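Local coordinates for protein cephalosporin acylase (Bacillus halodurans, PDB 2NLZ) that probably acts as an N-terminal nucleophile amidohydrolase of the gamma-glutamyltranspeptidase family, possibly as a cephalosporin acylase, although its physiological substrate is not established, at residues D71-W77 / H419-F425; Q272-A276 / G441-P445. The protein carries 1 engineered substitution. One frame throughout, in Å; residues are numbered along the deposited sequence.

Contact 1: D71-W77 / H419-F425; sequences DAFALVW and HTIIPGF
Phe73 and Pro423 meet at the middle of this buried contact, with Phe73 CB 3.7 Å from Pro423 CG. Ile421 adds its CG2 branch, which reaches Phe73 CD2 at 3.5 Å. Further along, the CD1 methyl of Leu75 touches Phe425 CB at 3.7 Å. Phe425 then sets its CZ against Trp77 CB, also at 3.7 Å. The indole leads away, because CG of Trp77 is anti to the backbone N (chi1 -178°).

The two segments run nearly the same way. Strand 71-78 takes its backbone bonds from strands 370-376 and 81-87, and it meets 419-425 mainly through side chains. This fits the face-to-face layering of beta structure in the core of Ntn hydrolases.

At the other end, Phe73 and His419 form an edge-to-face (T-shaped) pair. Their centroids are 5.0 Å apart and their planes stand at 62°. Phe73 CE2 lies over one face of the imidazole. Asp71 sits at the imidazole edge, and His419 NE2 gives a weak, bent hydrogen bond to Asp71 OD2 (2.9 Å, 124°). Asp71 OD1 has further weak bonds from Gln395 and Gly89. The buried imidazole thus has a carboxylate at its edge and Phe73 over one face, which would limit its rotation.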
loop_
_atom_site.group_PDB
_atom_site.type_symbol
_atom_site.label_atom_id
_atom_site.label_comp_id
_atom_site.label_asym_id
_atom_site.label_seq_id
_atom_site.Cartn_x
_atom_site.Cartn_y
_atom_site.Cartn_z
ATOM N N ASP D 71 -36.516 6.874 17.646
ATOM C CA ASP D 71 -37.368 5.815 17.099
ATOM C C ASP D 71 -36.524 4.681 16.519
ATOM O O ASP D 71 -35.303 4.818 16.425
ATOM C CB ASP D 71 -38.521 6.295 16.181
ATOM C CG ASP D 71 -38.129 7.382 15.231
ATOM O OD1 ASP D 71 -39.020 8.190 14.910
ATOM O OD2 ASP D 71 -36.960 7.434 14.802
ATOM N N ALA D 72 -37.171 3.564 16.180
ATOM C CA ALA D 72 -36.471 2.337 15.792
ATOM C C ALA D 72 -37.111 1.624 14.603
ATOM O O ALA D 72 -38.240 1.917 14.235
ATOM C CB ALA D 72 -36.394 1.392 16.980
ATOM N N PHE D 73 -36.379 0.687 14.009
ATOM C CA PHE D 73 -36.899 -0.165 12.931
ATOM C C PHE D 73 -36.304 -1.565 13.056
ATOM O O PHE D 73 -35.165 -1.729 13.528
ATOM C CB PHE D 73 -36.534 0.399 11.556
ATOM C CG PHE D 73 -37.417 1.528 11.089
ATOM C CD1 PHE D 73 -38.501 1.282 10.272
ATOM C CD2 PHE D 73 -37.127 2.851 11.428
ATOM C CE1 PHE D 73 -39.292 2.328 9.816
ATOM C CE2 PHE D 73 -37.920 3.907 10.985
ATOM C CZ PHE D 73 -39.002 3.643 10.175
ATOM N N ALA D 74 -37.057 -2.576 12.618
ATOM C CA ALA D 74 -36.562 -3.959 12.684
ATOM C C ALA D 74 -37.080 -4.864 11.584
ATOM O O ALA D 74 -38.243 -4.775 11.186
ATOM C CB ALA D 74 -36.842 -4.582 14.046
ATOM N N LEU D 75 -36.184 -5.708 11.081
ATOM C CA LEU D 75 -36.566 -6.857 10.285
ATOM C C LEU D 75 -36.196 -8.081 11.099
ATOM O O LEU D 75 -35.017 -8.328 11.362
ATOM C CB LEU D 75 -35.875 -6.868 8.920
ATOM C CG LEU D 75 -36.548 -6.068 7.794
ATOM C CD1 LEU D 75 -35.759 -6.126 6.500
ATOM C CD2 LEU D 75 -37.958 -6.575 7.568
ATOM N N VAL D 76 -37.205 -8.828 11.530
ATOM C CA VAL D 76 -36.965 -10.000 12.370
ATOM C C VAL D 76 -37.431 -11.282 11.681
ATOM O O VAL D 76 -38.562 -11.371 11.201
ATOM C CB VAL D 76 -37.561 -9.820 13.811
ATOM C CG1 VAL D 76 -38.884 -9.098 13.759
ATOM C CG2 VAL D 76 -37.723 -11.148 14.506
ATOM N N TRP D 77 -36.525 -12.247 11.594
ATOM C CA TRP D 77 -36.860 -13.554 11.039
ATOM C C TRP D 77 -37.053 -14.540 12.157
ATOM O O TRP D 77 -36.123 -14.834 12.904
ATOM C CB TRP D 77 -35.762 -14.080 10.125
ATOM C CG TRP D 77 -36.086 -15.407 9.485
ATOM C CD1 TRP D 77 -35.902 -16.661 10.022
ATOM C CD2 TRP D 77 -36.621 -15.614 8.169
ATOM N NE1 TRP D 77 -36.294 -17.626 9.117
ATOM C CE2 TRP D 77 -36.736 -17.008 7.975
ATOM C CE3 TRP D 77 -37.011 -14.753 7.132
ATOM C CZ2 TRP D 77 -37.225 -17.553 6.795
ATOM C CZ3 TRP D 77 -37.503 -15.297 5.965
ATOM C CH2 TRP D 77 -37.608 -16.680 5.805
ATOM N N HIS D 419 -37.713 8.557 6.438
ATOM C CA HIS D 419 -36.829 8.113 7.517
ATOM C C HIS D 419 -35.559 7.502 6.945
ATOM O O HIS D 419 -35.627 6.694 6.028
ATOM C CB HIS D 419 -37.552 7.088 8.393
ATOM C CG HIS D 419 -37.330 7.286 9.857
ATOM N ND1 HIS D 419 -36.177 6.884 10.496
ATOM C CD2 HIS D 419 -38.113 7.841 10.809
ATOM C CE1 HIS D 419 -36.261 7.181 11.779
ATOM N NE2 HIS D 419 -37.425 7.765 11.997
ATOM N N THR D 420 -34.409 7.887 7.493
ATOM C CA THR D 420 -33.107 7.460 6.952
ATOM C C THR D 420 -32.622 6.103 7.455
ATOM O O THR D 420 -31.898 5.394 6.756
ATOM C CB THR D 420 -32.007 8.491 7.245
ATOM O OG1 THR D 420 -31.947 8.746 8.660
ATOM C CG2 THR D 420 -32.276 9.778 6.473
ATOM N N ILE D 421 -32.999 5.790 8.688
ATOM C CA ILE D 421 -32.752 4.521 9.328
ATOM C C ILE D 421 -33.345 3.358 8.535
ATOM O O ILE D 421 -34.562 3.287 8.328
ATOM C CB ILE D 421 -33.431 4.541 10.677
ATOM C CG1 ILE D 421 -32.591 5.260 11.705
ATOM C CG2 ILE D 421 -33.690 3.154 11.208
ATOM C CD1 ILE D 421 -33.307 5.181 13.030
ATOM N N ILE D 422 -32.492 2.443 8.091
ATOM C CA ILE D 422 -32.954 1.288 7.323
ATOM C C ILE D 422 -32.244 -0.031 7.678
ATOM O O ILE D 422 -31.050 -0.202 7.430
ATOM C CB ILE D 422 -32.919 1.549 5.769
ATOM C CG1 ILE D 422 -31.497 1.841 5.255
ATOM C CG2 ILE D 422 -33.887 2.685 5.376
ATOM C CD1 ILE D 422 -31.360 1.772 3.734
ATOM N N PRO D 423 -32.988 -0.971 8.275
ATOM C CA PRO D 423 -32.428 -2.281 8.550
ATOM C C PRO D 423 -32.671 -3.196 7.358
ATOM O O PRO D 423 -33.762 -3.196 6.771
ATOM C CB PRO D 423 -33.246 -2.758 9.746
ATOM C CG PRO D 423 -34.593 -2.083 9.593
ATOM C CD PRO D 423 -34.393 -0.858 8.711
ATOM N N GLY D 424 -31.661 -3.970 6.994
ATOM C CA GLY D 424 -31.776 -4.812 5.814
ATOM C C GLY D 424 -31.786 -6.276 6.168
ATOM O O GLY D 424 -31.263 -6.674 7.206
ATOM N N PHE D 425 -32.386 -7.078 5.295
ATOM C CA PHE D 425 -32.303 -8.527 5.421
ATOM C C PHE D 425 -32.095 -9.204 4.079
ATOM O O PHE D 425 -32.673 -8.796 3.075
ATOM C CB PHE D 425 -33.556 -9.088 6.085
ATOM C CG PHE D 425 -33.312 -10.354 6.866
ATOM C CD1 PHE D 425 -33.086 -10.298 8.236
ATOM C CD2 PHE D 425 -33.311 -11.599 6.236
ATOM C CE1 PHE D 425 -32.862 -11.459 8.965
ATOM C CE2 PHE D 425 -33.086 -12.764 6.958
ATOM C CZ PHE D 425 -32.865 -12.690 8.327
#

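Contact 2: Q272-A276 / G441-P445; sequences QGLVA and GFMQP
The flat end of Gln272 lies across the ring of Pro445, which covers one face of the amide. Gln272 CD is 3.6 Å from Pro445 CG, and the two side chains cross at about a right angle. On the other side of the amide plane the Phe442 ring comes near obliquely. Beyond the amide edge lies the carbonyl of Gly441. The contact joins the starts of two helices, 274-283 and 444-457, in the helical layer over the beta core of this Ntn-hydrolase fold.

Gln272 reaches across because CG stands between the backbone N and the carbonyl carbon (chi1 74°) and the chain beyond CG is extended. With an alanine here, the Gly441 carbonyl would probably lose the side-chain amide near it, and the CG and CD side of the Pro445 ring would be bared. Phe308 of helix 294-314 touches Gln272, Val275 and Phe442, and so packs against both segments.

Within 272-276, Val275 N bonds to Gln272 O at 3.0 Å, closing a turn within the segment. The two segments come closest at Ala276 and Pro445, whose CA atoms are 4.6 Å apart. Beside them, Val275 CG1 rests against Pro445 CB at 3.8 Å.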
loop_
_atom_site.group_PDB
_atom_site.type_symbol
_atom_site.label_atom_id
_atom_site.label_comp_id
_atom_site.label_asym_id
_atom_site.label_seq_id
_atom_site.Cartn_x
_atom_site.Cartn_y
_atom_site.Cartn_z
ATOM N N GLN D 272 -36.567 4.676 4.028
ATOM C CA GLN D 272 -35.957 4.973 2.722
ATOM C C GLN D 272 -35.269 3.781 2.045
ATOM O O GLN D 272 -34.575 3.953 1.032
ATOM C CB GLN D 272 -34.986 6.168 2.821
ATOM C CG GLN D 272 -33.648 5.872 3.518
ATOM C CD GLN D 272 -32.591 6.927 3.258
ATOM O OE1 GLN D 272 -31.799 7.245 4.135
ATOM N NE2 GLN D 272 -32.559 7.456 2.045
ATOM N N GLY D 273 -35.476 2.581 2.587
ATOM C CA GLY D 273 -34.865 1.363 2.053
ATOM C C GLY D 273 -35.185 1.116 0.593
ATOM O O GLY D 273 -34.407 0.502 -0.136
ATOM N N LEU D 274 -36.351 1.605 0.181
ATOM C CA LEU D 274 -36.786 1.645 -1.206
ATOM C C LEU D 274 -35.649 1.999 -2.177
ATOM O O LEU D 274 -35.522 1.384 -3.236
ATOM C CB LEU D 274 -37.900 2.690 -1.316
ATOM C CG LEU D 274 -38.875 2.685 -2.482
ATOM C CD1 LEU D 274 -38.235 3.207 -3.757
ATOM C CD2 LEU D 274 -39.379 1.289 -2.656
ATOM N N VAL D 275 -34.841 2.992 -1.800
ATOM C CA VAL D 275 -33.764 3.517 -2.640
ATOM C C VAL D 275 -32.757 2.437 -2.983
ATOM O O VAL D 275 -32.416 2.253 -4.147
ATOM C CB VAL D 275 -33.052 4.716 -1.980
ATOM C CG1 VAL D 275 -31.870 5.168 -2.815
ATOM C CG2 VAL D 275 -34.030 5.866 -1.789
ATOM N N ALA D 276 -32.300 1.714 -1.968
ATOM C CA ALA D 276 -31.398 0.584 -2.174
ATOM C C ALA D 276 -31.982 -0.391 -3.177
ATOM O O ALA D 276 -31.330 -0.752 -4.150
ATOM C CB ALA D 276 -31.126 -0.126 -0.856
ATOM N N GLY D 441 -27.001 7.967 8.009
ATOM C CA GLY D 441 -27.874 8.978 7.413
ATOM C C GLY D 441 -28.235 8.672 5.971
ATOM O O GLY D 441 -28.865 7.654 5.682
ATOM N N PHE D 442 -27.829 9.554 5.062
ATOM C CA PHE D 442 -28.100 9.376 3.628
ATOM C C PHE D 442 -27.078 8.475 2.917
ATOM O O PHE D 442 -27.218 8.173 1.729
ATOM C CB PHE D 442 -28.218 10.730 2.927
ATOM C CG PHE D 442 -29.464 11.492 3.291
ATOM C CD1 PHE D 442 -29.426 12.508 4.247
ATOM C CD2 PHE D 442 -30.676 11.197 2.678
ATOM C CE1 PHE D 442 -30.580 13.224 4.581
ATOM C CE2 PHE D 442 -31.833 11.905 3.009
ATOM C CZ PHE D 442 -31.782 12.921 3.962
ATOM N N MET D 443 -26.051 8.048 3.654
ATOM C CA MET D 443 -25.137 7.003 3.193
ATOM C C MET D 443 -25.859 5.642 3.132
ATOM O O MET D 443 -25.500 4.764 2.332
ATOM C CB MET D 443 -23.914 6.925 4.126
ATOM C CG MET D 443 -23.111 5.610 4.080
ATOM S SD MET D 443 -21.974 5.546 2.691
ATOM C CE MET D 443 -21.464 3.829 2.711
ATOM N N GLN D 444 -26.892 5.495 3.962
ATOM C CA GLN D 444 -27.478 4.185 4.251
ATOM C C GLN D 444 -27.827 3.312 3.046
ATOM O O GLN D 444 -27.300 2.196 2.928
ATOM C CB GLN D 444 -28.624 4.281 5.278
ATOM C CG GLN D 444 -28.110 4.672 6.671
ATOM C CD GLN D 444 -28.994 4.217 7.811
ATOM O OE1 GLN D 444 -29.236 4.968 8.753
ATOM N NE2 GLN D 444 -29.469 2.986 7.739
ATOM N N PRO D 445 -28.664 3.823 2.122
ATOM C CA PRO D 445 -28.977 2.985 0.966
ATOM C C PRO D 445 -27.746 2.666 0.107
ATOM O O PRO D 445 -27.636 1.553 -0.430
ATOM C CB PRO D 445 -29.974 3.836 0.179
ATOM C CG PRO D 445 -30.499 4.830 1.162
ATOM C CD PRO D 445 -29.359 5.116 2.061
#

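Overall arrangement
The centres of contact 1 and contact 2 lie 11 Å apart, about 7 and 10 Å from the centre of the chain, and both contacts are buried. Their segments alternate in sequence: 71-77, then 272-276, then 419-425, then 441-445. Contact 1 belongs to the beta core, and contact 2 to the helices beside it. Segment 419-425 lies between them. His419, Ile421, Pro423 and Phe425 point to strand 71-78, while Thr420 and Ile422 turn to the helix starts, where they pack on Gln272, Gly273 and Gln444. Strand 431-438 links the 424-428 strand to helix 444-457. Distant parts of the gamma-glutamyltranspeptidase range are thus brought together, core against helices, within one chain.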